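Local coordinates for DUF1214 domain-containing protein (Burkholderia cenocepacia, PDB 6ANS) that is of unknown function but belongs to the DUF1214 family, forms a two-chain assembly and carries a bound sodium ion, at residues Pro60-Glu65 with His358-Ile363; Ala114-Arg119 with Leu208-Ile213; Trp304-Asn309 with Val338-Ala343. All blocks are in the same frame, centred on the assembly; numbering follows the deposited sequence.

Contact 1. Residues Pro60-Glu65 with His358-Ile363; sequences PLTRAE and HRTGTI
The N-terminal end of helix 60-83 meets the loop that leads into strand 360-368, and L61, E65 and H358 do most of the work. The H358 imidazole is held on a face and at an edge. L61 CD2 sits over the ring face, 3.8 Å from the ring centroid and almost on the ring normal, a CH-pi contact. With chi1 at -177°, L61 CG swings away from its own backbone N and the branch reaches across to the ring. At the edge, H358 NE2 donates to E65 OE1 at 2.7 Å, nearly straight at 165°. The oxygen lies in the ring plane, but the carboxylate is turned 45° from the ring. This is a buried His-carboxylate hydrogen bond, and L61 and E65 can share the ring because they lie one helical turn apart. Both polar ends have further partners: N310 ND2 also donates to E65 OE1, and H358 ND1 bonds to A356 O. Nearby, a water joins T62 OG1 to T360 O, 2.8 Å from each, while T360 OG1 bonds to W283 O. The second subunit also reaches this helix end: L61 packs on P221 and R63 NH1 bonds to L32 O, both of that subunit.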
loop_
_atom_site.group_PDB
_atom_site.type_symbol
_atom_site.label_atom_id
_atom_site.label_comp_id
_atom_site.label_asym_id
_atom_site.label_seq_id
_atom_site.Cartn_x
_atom_site.Cartn_y
_atom_site.Cartn_z
ATOM N N PRO A 60 7.163 -26.360 5.524
ATOM C CA PRO A 60 5.978 -25.532 5.825
ATOM C C PRO A 60 6.244 -24.039 5.767
ATOM O O PRO A 60 5.393 -23.281 5.281
ATOM C CB PRO A 60 5.584 -25.988 7.237
ATOM C CG PRO A 60 6.166 -27.362 7.375
ATOM C CD PRO A 60 7.443 -27.342 6.588
ATOM N N LEU A 61 7.421 -23.596 6.215
ATOM C CA LEU A 61 7.721 -22.167 6.201
ATOM C C LEU A 61 7.738 -21.631 4.776
ATOM O O LEU A 61 7.052 -20.650 4.460
ATOM C CB LEU A 61 9.053 -21.898 6.909
ATOM C CG LEU A 61 9.484 -20.434 7.047
ATOM C CD1 LEU A 61 8.378 -19.581 7.652
ATOM C CD2 LEU A 61 10.737 -20.343 7.915
ATOM N N THR A 62 8.509 -22.271 3.896
ATOM C CA THR A 62 8.555 -21.818 2.510
ATOM C C THR A 62 7.176 -21.860 1.870
ATOM O O THR A 62 6.760 -20.904 1.204
ATOM C CB THR A 62 9.533 -22.673 1.715
ATOM O OG1 THR A 62 10.871 -22.449 2.195
ATOM C CG2 THR A 62 9.428 -22.334 0.242
ATOM N N ARG A 63 6.449 -22.957 2.088
ATOM C CA ARG A 63 5.116 -23.115 1.522
ATOM C C ARG A 63 4.195 -22.011 2.032
ATOM O O ARG A 63 3.531 -21.329 1.247
ATOM C CB ARG A 63 4.598 -24.518 1.866
ATOM C CG ARG A 63 3.166 -24.869 1.487
ATOM C CD ARG A 63 2.883 -24.965 -0.013
ATOM N NE ARG A 63 3.754 -25.861 -0.776
ATOM C CZ ARG A 63 3.528 -27.157 -0.991
ATOM N NH1 ARG A 63 2.468 -27.756 -0.469
ATOM N NH2 ARG A 63 4.376 -27.864 -1.725
ATOM N N ALA A 64 4.181 -21.782 3.345
ATOM C CA ALA A 64 3.347 -20.712 3.882
ATOM C C ALA A 64 3.748 -19.359 3.307
ATOM O O ALA A 64 2.898 -18.596 2.835
ATOM C CB ALA A 64 3.434 -20.691 5.408
ATOM N N GLU A 65 5.049 -19.063 3.287
ATOM C CA GLU A 65 5.490 -17.785 2.740
ATOM C C GLU A 65 5.115 -17.639 1.278
ATOM O O GLU A 65 4.821 -16.527 0.828
ATOM C CB GLU A 65 7.000 -17.617 2.928
ATOM C CG GLU A 65 7.350 -17.307 4.355
ATOM C CD GLU A 65 8.800 -16.947 4.563
ATOM O OE1 GLU A 65 9.622 -17.230 3.675
ATOM O OE2 GLU A 65 9.120 -16.390 5.636
ATOM N N HIS A 358 14.770 -20.165 8.172
ATOM C CA HIS A 358 14.645 -20.818 6.872
ATOM C C HIS A 358 15.712 -21.891 6.701
ATOM O O HIS A 358 16.889 -21.650 6.986
ATOM C CB HIS A 358 14.772 -19.808 5.733
ATOM C CG HIS A 358 13.623 -18.863 5.645
ATOM N ND1 HIS A 358 13.358 -17.928 6.617
ATOM C CD2 HIS A 358 12.657 -18.722 4.707
ATOM C CE1 HIS A 358 12.277 -17.245 6.283
ATOM N NE2 HIS A 358 11.833 -17.707 5.128
ATOM N N ARG A 359 15.297 -23.071 6.233
ATOM C CA ARG A 359 16.266 -24.097 5.880
ATOM C C ARG A 359 16.835 -23.870 4.487
ATOM O O ARG A 359 17.963 -24.298 4.216
ATOM C CB ARG A 359 15.640 -25.493 5.978
ATOM N N THR A 360 16.120 -23.138 3.631
ATOM C CA THR A 360 16.554 -22.938 2.257
ATOM C C THR A 360 16.050 -21.590 1.757
ATOM O O THR A 360 15.084 -21.033 2.279
ATOM C CB THR A 360 16.060 -24.067 1.338
ATOM O OG1 THR A 360 16.545 -23.835 0.015
ATOM C CG2 THR A 360 14.535 -24.098 1.290
ATOM N N GLY A 361 16.717 -21.068 0.737
ATOM C CA GLY A 361 16.280 -19.815 0.148
ATOM C C GLY A 361 17.126 -19.460 -1.050
ATOM O O GLY A 361 17.819 -20.314 -1.613
ATOM N N THR A 362 17.063 -18.191 -1.441
ATOM C CA THR A 362 17.928 -17.667 -2.486
ATOM C C THR A 362 18.763 -16.526 -1.919
ATOM O O THR A 362 18.533 -16.043 -0.804
ATOM C CB THR A 362 17.134 -17.187 -3.709
ATOM O OG1 THR A 362 16.142 -16.236 -3.299
ATOM C CG2 THR A 362 16.459 -18.368 -4.426
ATOM N N ILE A 363 19.750 -16.111 -2.701
ATOM C CA ILE A 363 20.741 -15.136 -2.261
ATOM C C ILE A 363 21.178 -14.339 -3.482
ATOM O O ILE A 363 21.284 -14.884 -4.586
ATOM C CB ILE A 363 21.922 -15.837 -1.551
ATOM C CG1 ILE A 363 22.959 -14.836 -1.050
ATOM C CG2 ILE A 363 22.608 -16.834 -2.484
ATOM C CD1 ILE A 363 23.971 -15.480 -0.132
HETATM O O HOH W 1 12.469 -20.267 1.491
#

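Contact 2. Residues Ala114-Arg119 with Leu208-Ile213; sequences ARVDGR and LKIERI
I210 CD1 touches both A114 and V116 and makes the closest contacts here. It lies 3.7 Å from V116 CG1 and 4.0 Å from A114 CB. I210 CG2 adds a second touch on A114 CB at 4.1 Å. The isoleucine chain is extended, with CG1 turned from the backbone N (chi1 -178°), and this carries CD1 out to the two residues opposite. V116 meets it crosswise, at about a right angle. The contact is wholly apolar, and all three residues are buried. It joins the margins of two sheets. A114 lies near the end of strand 109-115, an outermost strand of an antiparallel sheet, and V116 follows in the loop. I210 lies on strand 207-212, an outermost strand of a mixed sheet. Each segment is held by its own sheet: A114 and V116 bond through the backbone to L191 and N189, while K209 and E211 bond to T125 and R123. Y122 of the neighbouring strand 122-125 touches both V116 and R212, and its OH bonds to D117 N. Just beyond V116 the chain bends in an Asx turn. D117 OD1 accepts from R119 N at 2.9 Å, with the donor above the carboxylate plane. R119 then folds back and grips the same carboxylate side-on: NE donates to D117 OD1 at 3.1 Å and NH2 to D117 OD2 at 3.0 Å. D117 OD1 thus takes two donors. R212 NH1 is 6.1 Å from D117 OD2 and bonds instead to G87 O.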
loop_
_atom_site.group_PDB
_atom_site.type_symbol
_atom_site.label_atom_id
_atom_site.label_comp_id
_atom_site.label_asym_id
_atom_site.label_seq_id
_atom_site.Cartn_x
_atom_site.Cartn_y
_atom_site.Cartn_z
ATOM N N ALA A 114 6.212 4.423 -11.870
ATOM C CA ALA A 114 5.056 5.100 -12.435
ATOM C C ALA A 114 4.755 4.518 -13.808
ATOM O O ALA A 114 5.669 4.300 -14.616
ATOM C CB ALA A 114 5.277 6.609 -12.548
ATOM N N ARG A 115 3.472 4.283 -14.067
ATOM C CA ARG A 115 3.037 3.938 -15.410
ATOM C C ARG A 115 3.077 5.180 -16.273
ATOM O O ARG A 115 2.625 6.248 -15.863
ATOM C CB ARG A 115 1.621 3.363 -15.411
ATOM C CG ARG A 115 1.473 2.023 -14.722
ATOM C CD ARG A 115 2.265 0.943 -15.444
ATOM N NE ARG A 115 1.657 0.493 -16.690
ATOM C CZ ARG A 115 1.924 -0.689 -17.237
ATOM N NH1 ARG A 115 2.777 -1.512 -16.633
ATOM N NH2 ARG A 115 1.353 -1.054 -18.378
ATOM N N VAL A 116 3.642 5.048 -17.466
ATOM C CA VAL A 116 3.686 6.143 -18.409
ATOM C C VAL A 116 3.249 5.594 -19.765
ATOM O O VAL A 116 3.152 4.385 -19.968
ATOM C CB VAL A 116 5.089 6.788 -18.468
ATOM C CG1 VAL A 116 5.458 7.428 -17.116
ATOM C CG2 VAL A 116 6.127 5.746 -18.830
ATOM N N ASP A 117 2.972 6.509 -20.687
ATOM C CA ASP A 117 2.664 6.203 -22.078
ATOM C C ASP A 117 3.820 6.725 -22.924
ATOM O O ASP A 117 4.046 7.939 -22.990
ATOM C CB ASP A 117 1.347 6.868 -22.484
ATOM C CG ASP A 117 0.890 6.508 -23.886
ATOM O OD1 ASP A 117 1.722 6.138 -24.741
ATOM O OD2 ASP A 117 -0.328 6.642 -24.140
ATOM N N GLY A 118 4.523 5.820 -23.601
ATOM C CA GLY A 118 5.680 6.229 -24.388
ATOM C C GLY A 118 5.375 7.194 -25.521
ATOM O O GLY A 118 6.307 7.770 -26.098
ATOM N N ARG A 119 4.108 7.389 -25.854
ATOM C CA ARG A 119 3.751 8.345 -26.888
ATOM C C ARG A 119 3.557 9.755 -26.348
ATOM O O ARG A 119 3.332 10.679 -27.132
ATOM C CB ARG A 119 2.480 7.880 -27.599
ATOM C CG ARG A 119 2.613 6.501 -28.250
ATOM C CD ARG A 119 1.253 5.953 -28.634
ATOM N NE ARG A 119 0.384 5.807 -27.470
ATOM C CZ ARG A 119 -0.878 5.392 -27.537
ATOM N NH1 ARG A 119 -1.415 5.093 -28.715
ATOM N NH2 ARG A 119 -1.611 5.288 -26.435
ATOM N N LEU A 208 10.314 13.123 -5.407
ATOM C CA LEU A 208 10.049 13.260 -6.829
ATOM C C LEU A 208 8.560 13.192 -7.093
ATOM O O LEU A 208 7.857 12.379 -6.495
ATOM C CB LEU A 208 10.758 12.155 -7.640
ATOM C CG LEU A 208 12.250 12.010 -7.366
ATOM C CD1 LEU A 208 12.820 10.771 -8.012
ATOM C CD2 LEU A 208 12.981 13.276 -7.845
ATOM N N LYS A 209 8.114 14.021 -8.030
ATOM C CA LYS A 209 6.769 13.986 -8.578
ATOM C C LYS A 209 6.864 13.819 -10.093
ATOM O O LYS A 209 7.829 14.272 -10.727
ATOM C CB LYS A 209 6.007 15.284 -8.232
ATOM N N ILE A 210 5.870 13.153 -10.674
ATOM C CA ILE A 210 5.797 12.954 -12.118
ATOM C C ILE A 210 4.479 13.534 -12.610
ATOM O O ILE A 210 3.425 13.302 -12.005
ATOM C CB ILE A 210 5.942 11.469 -12.510
ATOM C CG1 ILE A 210 5.905 11.319 -14.039
ATOM C CG2 ILE A 210 4.886 10.587 -11.802
ATOM C CD1 ILE A 210 6.178 9.941 -14.517
ATOM N N GLU A 211 4.536 14.289 -13.703
ATOM C CA GLU A 211 3.328 14.822 -14.302
ATOM C C GLU A 211 3.460 14.801 -15.821
ATOM O O GLU A 211 4.563 14.766 -16.368
ATOM C CB GLU A 211 3.046 16.242 -13.814
ATOM C CG GLU A 211 4.127 17.232 -14.186
ATOM C CD GLU A 211 4.023 18.548 -13.419
ATOM O OE1 GLU A 211 2.986 18.787 -12.761
ATOM O OE2 GLU A 211 4.984 19.340 -13.474
ATOM N N ARG A 212 2.318 14.841 -16.497
ATOM C CA ARG A 212 2.316 15.025 -17.942
ATOM C C ARG A 212 2.761 16.438 -18.279
ATOM O O ARG A 212 2.464 17.389 -17.550
ATOM C CB ARG A 212 0.923 14.784 -18.503
ATOM C CG ARG A 212 0.597 13.341 -18.694
ATOM C CD ARG A 212 1.197 12.867 -19.990
ATOM N NE ARG A 212 0.521 13.450 -21.140
ATOM C CZ ARG A 212 -0.588 12.947 -21.680
ATOM N NH1 ARG A 212 -1.146 11.864 -21.153
ATOM N NH2 ARG A 212 -1.138 13.529 -22.740
ATOM N N ILE A 213 3.507 16.578 -19.376
ATOM C CA ILE A 213 4.079 17.883 -19.682
ATOM C C ILE A 213 2.990 18.865 -20.081
ATOM O O ILE A 213 2.999 20.025 -19.647
ATOM C CB ILE A 213 5.182 17.778 -20.751
ATOM C CG1 ILE A 213 6.524 17.441 -20.087
ATOM C CG2 ILE A 213 5.253 19.038 -21.603
ATOM C CD1 ILE A 213 7.707 17.452 -21.043
#

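Contact 3. Residues Trp304-Asn309 with Val338-Ala343; sequences WNVQLN and VTVIVA
Three pairs of apolar side chains, W304 with V338, V306 with V340 and L308 with V342, meet between two facing beta-sheets. Strand 303-309 belongs to an antiparallel sheet and strand 338-343 to a mixed one. The two segments run nearly parallel, 6° apart, with axes 9.7 Å from each other at closest approach. That is the spacing of packed sheet layers, and every second residue points into the gap. At one end the W304 indole extends across to V338, its six-membered ring meeting V338 CG1 through CH2 at 3.9 Å. This approach is oblique to the ring, which also stacks with W365. In the middle V306 CG1 and V340 CG1 come to 4.2 Å, and L353 of strand 351-354 packs against both valines and against V342. At the far end V342 CG1 is a bump set in the fork of L308, 3.7 Å from CD2 and 3.8 Å from CD1. On the other face of strand 303-309 the residues are polar: Q307 OE1 and N305 OD1 both accept from R366 NH1. Q307 NE2 donates to N309 OD1 at 2.7 Å and 173°, in the plane of its own amide.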
loop_
_atom_site.group_PDB
_atom_site.type_symbol
_atom_site.label_atom_id
_atom_site.label_comp_id
_atom_site.label_asym_id
_atom_site.label_seq_id
_atom_site.Cartn_x
_atom_site.Cartn_y
_atom_site.Cartn_z
ATOM N N TRP A 304 27.837 -1.845 -3.177
ATOM C CA TRP A 304 27.707 -3.286 -3.293
ATOM C C TRP A 304 26.913 -3.775 -2.096
ATOM O O TRP A 304 26.905 -3.132 -1.044
ATOM C CB TRP A 304 29.079 -3.976 -3.383
ATOM C CG TRP A 304 29.873 -4.068 -2.093
ATOM C CD1 TRP A 304 30.874 -3.231 -1.685
ATOM C CD2 TRP A 304 29.781 -5.092 -1.093
ATOM N NE1 TRP A 304 31.383 -3.649 -0.478
ATOM C CE2 TRP A 304 30.731 -4.792 -0.096
ATOM C CE3 TRP A 304 28.978 -6.228 -0.938
ATOM C CZ2 TRP A 304 30.897 -5.580 1.040
ATOM C CZ3 TRP A 304 29.142 -7.008 0.199
ATOM C CH2 TRP A 304 30.097 -6.684 1.165
ATOM N N ASN A 305 26.227 -4.900 -2.261
ATOM C CA ASN A 305 25.589 -5.521 -1.113
ATOM C C ASN A 305 25.365 -6.991 -1.419
ATOM O O ASN A 305 25.624 -7.468 -2.528
ATOM C CB ASN A 305 24.286 -4.800 -0.712
ATOM C CG ASN A 305 23.118 -5.001 -1.707
ATOM O OD1 ASN A 305 23.258 -5.565 -2.805
ATOM N ND2 ASN A 305 21.962 -4.468 -1.327
ATOM N N VAL A 306 24.902 -7.707 -0.401
ATOM C CA VAL A 306 24.475 -9.090 -0.532
ATOM C C VAL A 306 23.283 -9.282 0.398
ATOM O O VAL A 306 23.267 -8.762 1.519
ATOM C CB VAL A 306 25.621 -10.073 -0.218
ATOM C CG1 VAL A 306 26.174 -9.832 1.188
ATOM C CG2 VAL A 306 25.151 -11.517 -0.404
ATOM N N GLN A 307 22.264 -9.994 -0.077
ATOM C CA GLN A 307 21.034 -10.137 0.678
ATOM C C GLN A 307 20.603 -11.593 0.708
ATOM O O GLN A 307 20.852 -12.347 -0.236
ATOM C CB GLN A 307 19.911 -9.297 0.070
ATOM C CG GLN A 307 19.516 -9.751 -1.346
ATOM C CD GLN A 307 18.437 -8.873 -1.950
ATOM O OE1 GLN A 307 18.726 -7.786 -2.443
ATOM N NE2 GLN A 307 17.184 -9.343 -1.916
ATOM N N LEU A 308 19.917 -11.968 1.784
ATOM C CA LEU A 308 19.386 -13.311 1.936
ATOM C C LEU A 308 17.879 -13.269 1.684
ATOM O O LEU A 308 17.195 -12.368 2.175
ATOM C CB LEU A 308 19.705 -13.862 3.325
ATOM C CG LEU A 308 19.750 -15.397 3.401
ATOM C CD1 LEU A 308 20.919 -15.921 2.554
ATOM C CD2 LEU A 308 19.854 -15.890 4.845
ATOM N N ASN A 309 17.382 -14.218 0.884
ATOM C CA ASN A 309 15.985 -14.278 0.456
ATOM C C ASN A 309 15.376 -15.631 0.791
ATOM O O ASN A 309 16.088 -16.612 1.012
ATOM C CB ASN A 309 15.809 -14.081 -1.067
ATOM C CG ASN A 309 16.605 -12.901 -1.613
ATOM O OD1 ASN A 309 16.753 -11.872 -0.950
ATOM N ND2 ASN A 309 17.071 -13.029 -2.859
ATOM N N VAL A 338 36.694 -9.358 2.102
ATOM C CA VAL A 338 35.464 -9.308 2.877
ATOM C C VAL A 338 34.907 -10.718 2.995
ATOM O O VAL A 338 34.837 -11.460 2.003
ATOM C CB VAL A 338 34.425 -8.355 2.257
ATOM C CG1 VAL A 338 33.094 -8.530 2.937
ATOM C CG2 VAL A 338 34.880 -6.900 2.426
ATOM N N THR A 339 34.521 -11.081 4.215
ATOM C CA THR A 339 33.858 -12.336 4.509
ATOM C C THR A 339 32.463 -12.024 5.032
ATOM O O THR A 339 32.278 -11.074 5.806
ATOM C CB THR A 339 34.654 -13.155 5.531
ATOM O OG1 THR A 339 35.970 -13.411 5.017
ATOM C CG2 THR A 339 33.983 -14.485 5.782
ATOM N N VAL A 340 31.484 -12.797 4.561
ATOM C CA VAL A 340 30.091 -12.718 4.994
ATOM C C VAL A 340 29.618 -14.132 5.318
ATOM O O VAL A 340 29.769 -15.044 4.494
ATOM C CB VAL A 340 29.185 -12.093 3.913
ATOM C CG1 VAL A 340 27.751 -12.050 4.396
ATOM C CG2 VAL A 340 29.665 -10.697 3.528
ATOM N N ILE A 341 29.002 -14.305 6.486
ATOM C CA ILE A 341 28.603 -15.621 6.978
ATOM C C ILE A 341 27.084 -15.697 7.038
ATOM O O ILE A 341 26.443 -14.864 7.689
ATOM C CB ILE A 341 29.199 -15.906 8.364
ATOM C CG1 ILE A 341 30.714 -15.671 8.372
ATOM C CG2 ILE A 341 28.811 -17.303 8.821
ATOM C CD1 ILE A 341 31.526 -16.815 7.835
ATOM N N VAL A 342 26.516 -16.700 6.367
ATOM C CA VAL A 342 25.093 -17.029 6.443
ATOM C C VAL A 342 24.930 -18.118 7.503
ATOM O O VAL A 342 25.522 -19.195 7.373
ATOM C CB VAL A 342 24.561 -17.507 5.079
ATOM C CG1 VAL A 342 23.080 -17.768 5.138
ATOM C CG2 VAL A 342 24.877 -16.503 3.981
ATOM N N ALA A 343 24.133 -17.853 8.545
ATOM C CA ALA A 343 23.987 -18.789 9.661
ATOM C C ALA A 343 22.796 -18.399 10.533
ATOM O O ALA A 343 22.217 -17.318 10.388
ATOM C CB ALA A 343 25.261 -18.853 10.504
#

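In the fold
All three contacts are buried, but their chemistry differs. Contacts 2 and 3 each join an antiparallel sheet to a mixed one through apolar side chains, contact 2 by outermost strands. They lie on opposite sides of the chain's centre, with centres about 36 Å apart, and involve different sheets of matching strand order. Contact 1 instead sets a helix against a strand and its leading loop, mixing a His-carboxylate bond and a water bridge with a CH-pi contact, and is the one of the three that the second subunit reaches. Its strand 360-368 neighbours strand 303-309 of contact 3; T362 O and N309 N are 2.7 Å apart, a probable hydrogen bond. Contact 2 touches neither of the others.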